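Local coordinates for protein S-adenosylmethionine dependent methyltransferase (Mesorhizobium loti, PDB 3BKW) that probably transfers a methyl group from S-adenosylmethionine to an acceptor that has not been identified, at residues L117-D122 with K185-H190; H146-A151 with R165-D170; A207-E212 with L238-R243. All coordinates share one frame; numbering follows the deposited sequence.

Contact 1 of 3, residues L117-D122 with K185-H190; sequences LHYVED and KGVVKH. With EDO (1,2-ethanediol), chain D; EDO (1,2-ethanediol), chain E; EDO (1,2-ethanediol), chain C.
His118 and Tyr119, in the 3-10 turn 117-119, meet Lys189 and His190 where the two backbone segments run at 78° to each other, and a single backbone bond joins them: His190 N donates a hydrogen bond to His118 O at 2.8 Å. The same oxygen also receives a CA-H...O contact from Lys189 CA. The His190 ring lies flat against the turn after the 3-10 segment. Glu121 CA sits 3.7 Å from the ring centroid and almost on its normal, a CH-pi contact, while Glu121 CB reaches His190 CE1 at 3.6 Å. Two polar partners lie in the ring plane and probably help to set its rotation in the crystal: His190 ND1 shares a hydrogen bond of 2.8 Å with O2 of a 1,2-ethanediol, probably from the crystallisation liquor, and His190 NE2 bonds to a water. At the other end, the Tyr119 ring swings beside its own backbone N (chi1 -56°), which brings an edge back to the second segment although its CB points away. Tyr119 CE1 touches Val187 CG2 at 3.4 Å, Val187 CG1 lies over one face, and Val188 O approaches the rim near the ring plane. His118 CD2 stands over the centre of a Tyr119 face, 3.3 Å above the plane. A second water ties Tyr119 O to Val188 O, donating to both at 3.0 Å and 2.7 Å. Lys189 sends its extended chain away from the turn, and its ammonium is paired with Glu145 and Asp181. The turn is part of the beta-alpha connection from strand 108-114 to helix 123-133 in the Rossmann-like methyltransferase fold, with Leu117 packed on both that helix and strand 138-145; Lys189 belongs to the small antiparallel sheet 176-178/189-191, and its side chain rests on helix 147-150.

Contact 2 of 3, residues H146-A151 with R165-D170; sequences HPIYMA and RTWPID
The short helix 147-150, which follows strand 138-145 of the main sheet, is joined here to strand 165-169 of a two-stranded antiparallel sheet, chiefly through the Trp167 indole. Trp167 NE1 bonds to Ile148 O at 3.0 Å; the carbonyl oxygen lies close to the indole plane, but the N-H comes from above the carbonyl plane, 49° out of it. With its CG trans to the backbone N (chi1 -177°), the indole extends toward the helix. Ile148 CG2 touches Trp167 CD1 at 3.6 Å, and the same methyl meets Ile169 CD1 at 3.8 Å. Tyr149 lies nearly parallel to the six-membered ring, planes 9° apart, yet slid so far that the rings barely overlap; its CD1 meets Trp167 CZ2 at 3.8 Å. Farther on, one water donates to both Ala151 O and Asp170 OD2, while Asp170 OD1 accepts from Ala153 N. His146 ND1 caps the helix by accepting from Ile148 N at 3.0 Å. Trp167 also meets Arg233 in a cation-pi contact. Strand 165-169 pairs antiparallel with a strand of the second subunit, and helix 147-150 packs against strand 189-191.

Contact 3 of 3, residues A207-E212 with L238-R243; sequences AIEHVE and LVSARR
Glu209 and Arg242 cross at about a right angle on one flank of the antiparallel pair 207-212/238-242, their carboxylate and guanidinium planes only 18° apart. Arg242 NH1 reaches Glu209 OE1 at 3.2 Å, a salt bridge made near the guanidinium plane and on the anti side of the oxygen. Arg242 bends at chi3 (57°) to bring the guanidinium round, and its NH2 touches Ala207 CB at 3.7 Å. His139 NE2 is the second partner of Glu209 OE1. Replacing Glu209 with an alanine would probably leave Arg242 NH1 and His139 without their shared carboxylate and the guanidinium freer to turn. Further along, His210 NE2 gives a 2.8 Å bond to the anti lone pair of Glu212 OE1, the oxygen lying close to the imidazole plane. His210, Glu212 and Leu238 face helix 32-38, while Ile208, Val211 and Val239 lie on the other face against helix 194-203. Asn199 of the second subunit accepts from Val211 N. Backbone bonds run from Ala207 N to Arg242 O (2.8 Å) through to Leu238 N to Glu212 O (2.8 Å). Between them Glu209 N and His210 N both bond to Ser240 O, at 2.9 Å and 3.2 Å: a classic beta bulge in the antiparallel pair of the last two strands, 207-213 (outermost) and 236-242, at one edge of the seven-stranded sheet (order 3-2-1-4-5-7-6) of class I methyltransferases.

How the contacts relate
Contact 2, the most buried of the three, is peripheral in its own chain and lies at the interface with the second subunit; contacts 1 and 3 are partly open. Contacts 1 and 2 touch: Met150 packs on His118 and Lys189, so helix 147-150 of contact 2 packs against the 117-122 turn and strand 189-191 of contact 1. Contact 3, at the edge of the main sheet, touches neither. Its chemistry is an antiparallel ladder of backbone bonds, interrupted by one bulge, with charged groups on one flank; contact 1 has one backbone bond, ring packing and waters, and contact 2 relies on an indole and aliphatic groups. Contact 3 also reaches the second subunit; contact 1 does not.

Contact 1 of 3, residues L117-D122 with K185-H190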
loop_
_atom_site.group_PDB
_atom_site.type_symbol
_atom_site.label_atom_id
_atom_site.label_comp_id
_atom_site.label_asym_id
_atom_site.label_seq_id
_atom_site.Cartn_x
_atom_site.Cartn_y
_atom_site.Cartn_z
ATOM N N LEU A 117 12.895 -9.329 -5.750
ATOM C CA LEU A 117 13.302 -8.182 -4.966
ATOM C C LEU A 117 13.221 -8.354 -3.471
ATOM O O LEU A 117 13.960 -7.679 -2.764
ATOM C CB LEU A 117 12.602 -6.905 -5.411
ATOM C CG LEU A 117 12.804 -6.463 -6.870
ATOM C CD1 LEU A 117 12.389 -4.981 -6.929
ATOM C CD2 LEU A 117 14.180 -6.651 -7.431
ATOM N N HIS A 118 12.419 -9.315 -2.994
ATOM C CA HIS A 118 12.405 -9.632 -1.561
ATOM C C HIS A 118 13.711 -10.256 -1.056
ATOM O O HIS A 118 13.889 -10.379 0.147
ATOM C CB HIS A 118 11.179 -10.414 -1.100
ATOM C CG HIS A 118 10.913 -11.653 -1.878
ATOM N ND1 HIS A 118 10.011 -11.691 -2.910
ATOM C CD2 HIS A 118 11.430 -12.894 -1.792
ATOM C CE1 HIS A 118 9.962 -12.910 -3.414
ATOM N NE2 HIS A 118 10.831 -13.655 -2.769
ATOM N N TYR A 119 14.606 -10.665 -1.966
ATOM C CA TYR A 119 15.941 -11.168 -1.597
ATOM C C TYR A 119 17.061 -10.115 -1.658
ATOM O O TYR A 119 18.204 -10.414 -1.324
ATOM C CB TYR A 119 16.309 -12.371 -2.472
ATOM C CG TYR A 119 15.281 -13.488 -2.406
ATOM C CD1 TYR A 119 14.918 -14.062 -1.176
ATOM C CD2 TYR A 119 14.666 -13.977 -3.564
ATOM C CE1 TYR A 119 13.963 -15.096 -1.095
ATOM C CE2 TYR A 119 13.713 -15.030 -3.486
ATOM C CZ TYR A 119 13.374 -15.574 -2.240
ATOM O OH TYR A 119 12.421 -16.586 -2.110
ATOM N N VAL A 120 16.706 -8.873 -2.024
ATOM C CA VAL A 120 17.668 -7.773 -2.180
ATOM C C VAL A 120 17.653 -6.949 -0.906
ATOM O O VAL A 120 16.620 -6.394 -0.585
ATOM C CB VAL A 120 17.319 -6.912 -3.429
ATOM C CG1 VAL A 120 18.235 -5.704 -3.532
ATOM C CG2 VAL A 120 17.445 -7.766 -4.699
ATOM N N GLU A 121 18.794 -6.833 -0.221
ATOM C CA GLU A 121 18.861 -6.103 1.044
ATOM C C GLU A 121 18.658 -4.604 0.856
ATOM O O GLU A 121 17.818 -4.007 1.539
ATOM C CB GLU A 121 20.178 -6.368 1.774
ATOM C CG GLU A 121 20.210 -5.808 3.194
ATOM C CD GLU A 121 21.382 -6.309 4.027
ATOM O OE1 GLU A 121 22.408 -6.745 3.460
ATOM O OE2 GLU A 121 21.266 -6.251 5.272
ATOM N N ASP A 122 19.433 -4.012 -0.055
ATOM C CA ASP A 122 19.362 -2.566 -0.335
ATOM C C ASP A 122 18.478 -2.354 -1.563
ATOM O O ASP A 122 18.958 -2.068 -2.667
ATOM C CB ASP A 122 20.778 -1.997 -0.505
ATOM C CG ASP A 122 20.808 -0.474 -0.551
ATOM O OD1 ASP A 122 19.731 0.168 -0.513
ATOM O OD2 ASP A 122 21.937 0.062 -0.625
ATOM N N LYS A 185 14.562 -23.414 1.646
ATOM C CA LYS A 185 14.963 -22.812 0.355
ATOM C C LYS A 185 16.408 -22.272 0.257
ATOM O O LYS A 185 16.873 -22.011 -0.847
ATOM C CB LYS A 185 13.950 -21.704 -0.007
ATOM C CG LYS A 185 12.491 -22.200 -0.035
ATOM C CD LYS A 185 11.509 -21.096 -0.371
ATOM C CE LYS A 185 10.087 -21.637 -0.446
ATOM N N GLY A 186 17.119 -22.117 1.379
ATOM C CA GLY A 186 18.477 -21.565 1.382
ATOM C C GLY A 186 18.546 -20.084 1.048
ATOM O O GLY A 186 19.558 -19.631 0.512
ATOM N N VAL A 187 17.494 -19.343 1.391
ATOM C CA VAL A 187 17.361 -17.903 1.102
ATOM C C VAL A 187 16.996 -17.113 2.359
ATOM O O VAL A 187 16.315 -17.642 3.260
ATOM C CB VAL A 187 16.273 -17.628 0.006
ATOM C CG1 VAL A 187 16.642 -18.346 -1.299
ATOM C CG2 VAL A 187 14.847 -18.013 0.493
ATOM N N VAL A 188 17.509 -15.880 2.423
ATOM C CA VAL A 188 17.166 -14.892 3.454
ATOM C C VAL A 188 16.360 -13.850 2.687
ATOM O O VAL A 188 16.812 -13.370 1.654
ATOM C CB VAL A 188 18.408 -14.213 4.068
ATOM C CG1 VAL A 188 18.003 -13.098 5.027
ATOM C CG2 VAL A 188 19.295 -15.239 4.795
ATOM N N LYS A 189 15.169 -13.552 3.180
ATOM C CA LYS A 189 14.294 -12.538 2.583
ATOM C C LYS A 189 14.292 -11.327 3.475
ATOM O O LYS A 189 14.659 -11.413 4.650
ATOM C CB LYS A 189 12.899 -13.074 2.331
ATOM C CG LYS A 189 12.136 -13.639 3.521
ATOM C CD LYS A 189 10.907 -14.360 2.986
ATOM C CE LYS A 189 10.209 -15.149 4.012
ATOM N NZ LYS A 189 9.118 -15.964 3.340
ATOM N N HIS A 190 13.889 -10.196 2.911
ATOM C CA HIS A 190 13.918 -8.909 3.597
ATOM C C HIS A 190 12.529 -8.388 3.761
ATOM O O HIS A 190 11.862 -8.022 2.796
ATOM C CB HIS A 190 14.820 -7.962 2.818
ATOM C CG HIS A 190 16.225 -8.459 2.786
ATOM N ND1 HIS A 190 17.112 -8.248 3.818
ATOM C CD2 HIS A 190 16.839 -9.304 1.928
ATOM C CE1 HIS A 190 18.246 -8.865 3.549
ATOM N NE2 HIS A 190 18.108 -9.512 2.406
HETATM C C1 EDO D . 15.153 -4.358 5.390
HETATM O O1 EDO D . 14.069 -5.283 5.406
HETATM C C2 EDO D . 16.398 -5.065 4.867
HETATM O O2 EDO D . 16.732 -6.209 5.679
HETATM C C1 EDO E . 19.924 3.074 1.053
HETATM O O1 EDO E . 19.750 2.767 -0.332
HETATM C C2 EDO E . 20.127 4.576 1.229
HETATM O O2 EDO E . 19.052 5.350 0.660
HETATM C C1 EDO C . 9.964 -5.407 -1.151
HETATM O O1 EDO C . 10.429 -4.134 -0.652
HETATM C C2 EDO C . 9.706 -6.409 -0.014
HETATM O O2 EDO C . 10.911 -6.999 0.470
HETATM O O HOH W 1 19.009 -12.816 0.200
HETATM O O HOH W 2 20.356 -10.955 1.381
#

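Contact 2 of 3, residues H146-A151 with R165-D170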
loop_
_atom_site.group_PDB
_atom_site.type_symbol
_atom_site.label_atom_id
_atom_site.label_comp_id
_atom_site.label_asym_id
_atom_site.label_seq_id
_atom_site.Cartn_x
_atom_site.Cartn_y
_atom_site.Cartn_z
ATOM N N HIS A 146 4.405 -10.670 0.011
ATOM C CA HIS A 146 3.696 -9.617 0.756
ATOM C C HIS A 146 4.225 -9.575 2.197
ATOM O O HIS A 146 4.566 -10.626 2.747
ATOM C CB HIS A 146 2.199 -9.955 0.768
ATOM C CG HIS A 146 1.318 -8.826 1.186
ATOM N ND1 HIS A 146 1.186 -8.420 2.497
ATOM C CD2 HIS A 146 0.480 -8.046 0.464
ATOM C CE1 HIS A 146 0.330 -7.417 2.559
ATOM N NE2 HIS A 146 -0.114 -7.169 1.340
ATOM N N PRO A 147 4.342 -8.360 2.797
ATOM C CA PRO A 147 4.780 -8.344 4.199
ATOM C C PRO A 147 3.908 -9.135 5.211
ATOM O O PRO A 147 4.418 -9.606 6.221
ATOM C CB PRO A 147 4.882 -6.832 4.513
ATOM C CG PRO A 147 4.050 -6.180 3.500
ATOM C CD PRO A 147 4.156 -6.996 2.268
ATOM N N ILE A 148 2.606 -9.297 4.952
ATOM C CA ILE A 148 1.758 -10.155 5.799
ATOM C C ILE A 148 2.303 -11.590 5.800
ATOM O O ILE A 148 2.346 -12.240 6.830
ATOM C CB ILE A 148 0.292 -10.154 5.341
ATOM C CG1 ILE A 148 -0.356 -8.830 5.747
ATOM C CG2 ILE A 148 -0.483 -11.356 5.967
ATOM C CD1 ILE A 148 -1.711 -8.597 5.154
ATOM N N TYR A 149 2.712 -12.060 4.624
ATOM C CA TYR A 149 3.284 -13.375 4.456
ATOM C C TYR A 149 4.696 -13.478 5.052
ATOM O O TYR A 149 5.034 -14.507 5.664
ATOM C CB TYR A 149 3.272 -13.743 2.964
ATOM C CG TYR A 149 3.757 -15.134 2.666
ATOM C CD1 TYR A 149 2.911 -16.239 2.784
ATOM C CD2 TYR A 149 5.069 -15.351 2.245
ATOM C CE1 TYR A 149 3.375 -17.541 2.507
ATOM C CE2 TYR A 149 5.546 -16.638 1.982
ATOM C CZ TYR A 149 4.686 -17.728 2.094
ATOM O OH TYR A 149 5.157 -19.001 1.840
HETATM N N MSE A 150 5.518 -12.448 4.878
HETATM C CA MSE A 150 6.909 -12.456 5.372
HETATM C C MSE A 150 7.099 -12.163 6.857
HETATM O O MSE A 150 8.087 -12.591 7.445
HETATM C CB MSE A 150 7.749 -11.424 4.614
HETATM C CG MSE A 150 7.896 -11.696 3.141
HETATM SE SE MSE A 150 9.207 -10.483 2.361
HETATM C CE MSE A 150 8.238 -8.758 2.626
ATOM N N ALA A 151 6.193 -11.386 7.444
ATOM C CA ALA A 151 6.328 -10.937 8.841
ATOM C C ALA A 151 6.546 -11.984 9.935
ATOM O O ALA A 151 7.451 -11.828 10.747
ATOM C CB ALA A 151 5.118 -10.074 9.240
ATOM N N ARG A 165 -9.931 -20.900 9.617
ATOM C CA ARG A 165 -8.536 -20.795 9.194
ATOM C C ARG A 165 -8.091 -19.346 9.399
ATOM O O ARG A 165 -8.765 -18.433 8.959
ATOM C CB ARG A 165 -8.390 -21.183 7.714
ATOM C CG ARG A 165 -6.986 -21.028 7.122
ATOM C CD ARG A 165 -6.877 -21.501 5.665
ATOM N NE ARG A 165 -7.873 -20.870 4.785
ATOM C CZ ARG A 165 -9.052 -21.390 4.406
ATOM N NH1 ARG A 165 -9.463 -22.607 4.786
ATOM N NH2 ARG A 165 -9.848 -20.671 3.615
ATOM N N THR A 166 -6.940 -19.158 10.060
ATOM C CA THR A 166 -6.365 -17.813 10.286
ATOM C C THR A 166 -4.874 -17.817 10.013
ATOM O O THR A 166 -4.234 -18.873 10.010
ATOM C CB THR A 166 -6.590 -17.296 11.712
ATOM O OG1 THR A 166 -5.807 -18.063 12.643
ATOM C CG2 THR A 166 -8.052 -17.380 12.084
ATOM N N TRP A 167 -4.342 -16.613 9.805
ATOM C CA TRP A 167 -2.925 -16.380 9.536
ATOM C C TRP A 167 -2.389 -15.445 10.612
ATOM O O TRP A 167 -2.563 -14.206 10.512
ATOM C CB TRP A 167 -2.728 -15.786 8.137
ATOM C CG TRP A 167 -1.281 -15.584 7.762
ATOM C CD1 TRP A 167 -0.558 -14.444 7.885
ATOM C CD2 TRP A 167 -0.383 -16.571 7.231
ATOM N NE1 TRP A 167 0.708 -14.644 7.429
ATOM C CE2 TRP A 167 0.860 -15.938 7.031
ATOM C CE3 TRP A 167 -0.525 -17.920 6.861
ATOM C CZ2 TRP A 167 1.983 -16.605 6.496
ATOM C CZ3 TRP A 167 0.604 -18.610 6.333
ATOM C CH2 TRP A 167 1.844 -17.942 6.163
ATOM N N PRO A 168 -1.777 -16.007 11.674
ATOM C CA PRO A 168 -1.207 -15.178 12.739
ATOM C C PRO A 168 -0.020 -14.327 12.301
ATOM O O PRO A 168 0.920 -14.841 11.690
ATOM C CB PRO A 168 -0.799 -16.200 13.803
ATOM C CG PRO A 168 -1.617 -17.370 13.536
ATOM C CD PRO A 168 -1.691 -17.436 12.047
ATOM N N ILE A 169 -0.084 -13.041 12.625
ATOM C CA ILE A 169 0.940 -12.071 12.301
ATOM C C ILE A 169 1.639 -11.636 13.587
ATOM O O ILE A 169 0.990 -11.436 14.605
ATOM C CB ILE A 169 0.288 -10.818 11.605
ATOM C CG1 ILE A 169 -0.248 -11.199 10.205
ATOM C CG2 ILE A 169 1.280 -9.687 11.439
ATOM C CD1 ILE A 169 -1.167 -10.111 9.544
ATOM N N ASP A 170 2.966 -11.558 13.542
ATOM C CA ASP A 170 3.763 -10.895 14.582
ATOM C C ASP A 170 4.879 -10.106 13.890
ATOM O O ASP A 170 5.221 -10.370 12.717
ATOM C CB ASP A 170 4.348 -11.864 15.618
ATOM C CG ASP A 170 5.435 -12.743 15.034
ATOM O OD1 ASP A 170 5.094 -13.707 14.348
ATOM O OD2 ASP A 170 6.628 -12.459 15.263
HETATM O O HOH W 3 8.528 -12.258 13.200
#

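Contact 3 of 3, residues A207-E212 with L238-R243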
loop_
_atom_site.group_PDB
_atom_site.type_symbol
_atom_site.label_atom_id
_atom_site.label_comp_id
_atom_site.label_asym_id
_atom_site.label_seq_id
_atom_site.Cartn_x
_atom_site.Cartn_y
_atom_site.Cartn_z
ATOM N N ALA A 207 6.568 7.397 -9.729
ATOM C CA ALA A 207 5.197 7.691 -9.364
ATOM C C ALA A 207 4.554 6.320 -9.206
ATOM O O ALA A 207 4.748 5.462 -10.060
ATOM C CB ALA A 207 4.522 8.449 -10.442
ATOM N N ILE A 208 3.802 6.092 -8.129
ATOM C CA ILE A 208 3.072 4.815 -7.956
ATOM C C ILE A 208 1.887 4.830 -8.930
ATOM O O ILE A 208 1.097 5.787 -8.963
ATOM C CB ILE A 208 2.523 4.612 -6.514
ATOM C CG1 ILE A 208 3.630 4.804 -5.464
ATOM C CG2 ILE A 208 1.798 3.257 -6.372
ATOM C CD1 ILE A 208 4.906 3.957 -5.712
ATOM N N GLU A 209 1.775 3.779 -9.734
ATOM C CA GLU A 209 0.707 3.633 -10.719
ATOM C C GLU A 209 -0.389 2.656 -10.282
ATOM O O GLU A 209 -1.571 2.908 -10.510
ATOM C CB GLU A 209 1.302 3.221 -12.068
ATOM C CG GLU A 209 0.281 3.073 -13.191
ATOM C CD GLU A 209 0.915 2.964 -14.562
ATOM O OE1 GLU A 209 1.622 3.912 -14.954
ATOM O OE2 GLU A 209 0.667 1.954 -15.265
ATOM N N HIS A 210 -0.004 1.538 -9.683
ATOM C CA HIS A 210 -0.980 0.514 -9.283
ATOM C C HIS A 210 -0.360 -0.370 -8.211
ATOM O O HIS A 210 0.813 -0.713 -8.288
ATOM C CB HIS A 210 -1.382 -0.333 -10.506
ATOM C CG HIS A 210 -2.517 -1.283 -10.264
ATOM N ND1 HIS A 210 -3.836 -0.940 -10.474
ATOM C CD2 HIS A 210 -2.520 -2.578 -9.873
ATOM C CE1 HIS A 210 -4.603 -1.981 -10.190
ATOM N NE2 HIS A 210 -3.828 -2.988 -9.829
ATOM N N VAL A 211 -1.144 -0.689 -7.189
ATOM C CA VAL A 211 -0.713 -1.541 -6.089
ATOM C C VAL A 211 -1.792 -2.612 -5.884
ATOM O O VAL A 211 -2.958 -2.284 -5.704
ATOM C CB VAL A 211 -0.515 -0.732 -4.792
ATOM C CG1 VAL A 211 -0.069 -1.651 -3.633
ATOM C CG2 VAL A 211 0.499 0.383 -4.993
ATOM N N GLU A 212 -1.393 -3.874 -5.891
ATOM C CA GLU A 212 -2.353 -4.953 -5.745
ATOM C C GLU A 212 -1.824 -6.002 -4.795
ATOM O O GLU A 212 -0.695 -6.486 -4.937
ATOM C CB GLU A 212 -2.640 -5.505 -7.123
ATOM C CG GLU A 212 -3.790 -6.436 -7.224
ATOM C CD GLU A 212 -4.237 -6.645 -8.667
ATOM O OE1 GLU A 212 -4.352 -5.662 -9.452
ATOM O OE2 GLU A 212 -4.526 -7.797 -9.013
ATOM N N LEU A 238 1.960 -6.851 -5.589
ATOM C CA LEU A 238 2.207 -6.515 -6.993
ATOM C C LEU A 238 2.233 -4.990 -7.094
ATOM O O LEU A 238 1.297 -4.316 -6.626
ATOM C CB LEU A 238 1.128 -7.102 -7.887
ATOM C CG LEU A 238 0.736 -8.559 -7.641
ATOM C CD1 LEU A 238 -0.355 -8.973 -8.665
ATOM C CD2 LEU A 238 1.876 -9.539 -7.698
ATOM N N VAL A 239 3.284 -4.431 -7.686
ATOM C CA VAL A 239 3.391 -2.974 -7.833
ATOM C C VAL A 239 3.824 -2.568 -9.245
ATOM O O VAL A 239 4.682 -3.231 -9.841
ATOM C CB VAL A 239 4.446 -2.362 -6.847
ATOM C CG1 VAL A 239 4.503 -0.831 -6.974
ATOM C CG2 VAL A 239 4.181 -2.751 -5.397
ATOM N N SER A 240 3.187 -1.514 -9.767
ATOM C CA SER A 240 3.547 -0.853 -11.028
ATOM C C SER A 240 3.901 0.591 -10.686
ATOM O O SER A 240 3.127 1.255 -9.992
ATOM C CB SER A 240 2.377 -0.843 -12.003
ATOM O OG SER A 240 2.702 -0.087 -13.165
ATOM N N ALA A 241 5.044 1.062 -11.165
ATOM C CA ALA A 241 5.511 2.427 -10.936
ATOM C C ALA A 241 5.987 2.985 -12.262
ATOM O O ALA A 241 6.442 2.227 -13.131
ATOM C CB ALA A 241 6.616 2.447 -9.926
ATOM N N ARG A 242 5.839 4.292 -12.424
ATOM C CA ARG A 242 6.227 4.980 -13.641
ATOM C C ARG A 242 7.298 6.007 -13.342
ATOM O O ARG A 242 7.286 6.621 -12.284
ATOM C CB ARG A 242 5.011 5.688 -14.216
ATOM C CG ARG A 242 5.220 6.300 -15.585
ATOM C CD ARG A 242 4.002 7.080 -16.071
ATOM N NE ARG A 242 3.633 8.137 -15.116
ATOM C CZ ARG A 242 2.650 8.086 -14.204
ATOM N NH1 ARG A 242 1.849 7.024 -14.087
ATOM N NH2 ARG A 242 2.462 9.127 -13.392
ATOM N N ARG A 243 8.233 6.195 -14.262
ATOM C CA ARG A 243 9.222 7.259 -14.090
ATOM C C ARG A 243 8.953 8.383 -15.090
ATOM O O ARG A 243 9.516 9.465 -14.941
ATOM C CB ARG A 243 10.632 6.676 -14.157
ATOM C CG ARG A 243 11.107 6.279 -15.517
ATOM C CD ARG A 243 11.825 7.427 -16.189
ATOM N NE ARG A 243 13.212 7.558 -15.807
ATOM C CZ ARG A 243 13.944 8.678 -15.837
ATOM N NH1 ARG A 243 13.426 9.872 -16.133
ATOM N NH2 ARG A 243 15.226 8.616 -15.496
ATOM O OXT ARG A 243 8.208 8.271 -16.067
HETATM O O HOH W 4 0.184 7.319 -11.386
HETATM O O HOH W 5 2.617 -0.470 -16.230
#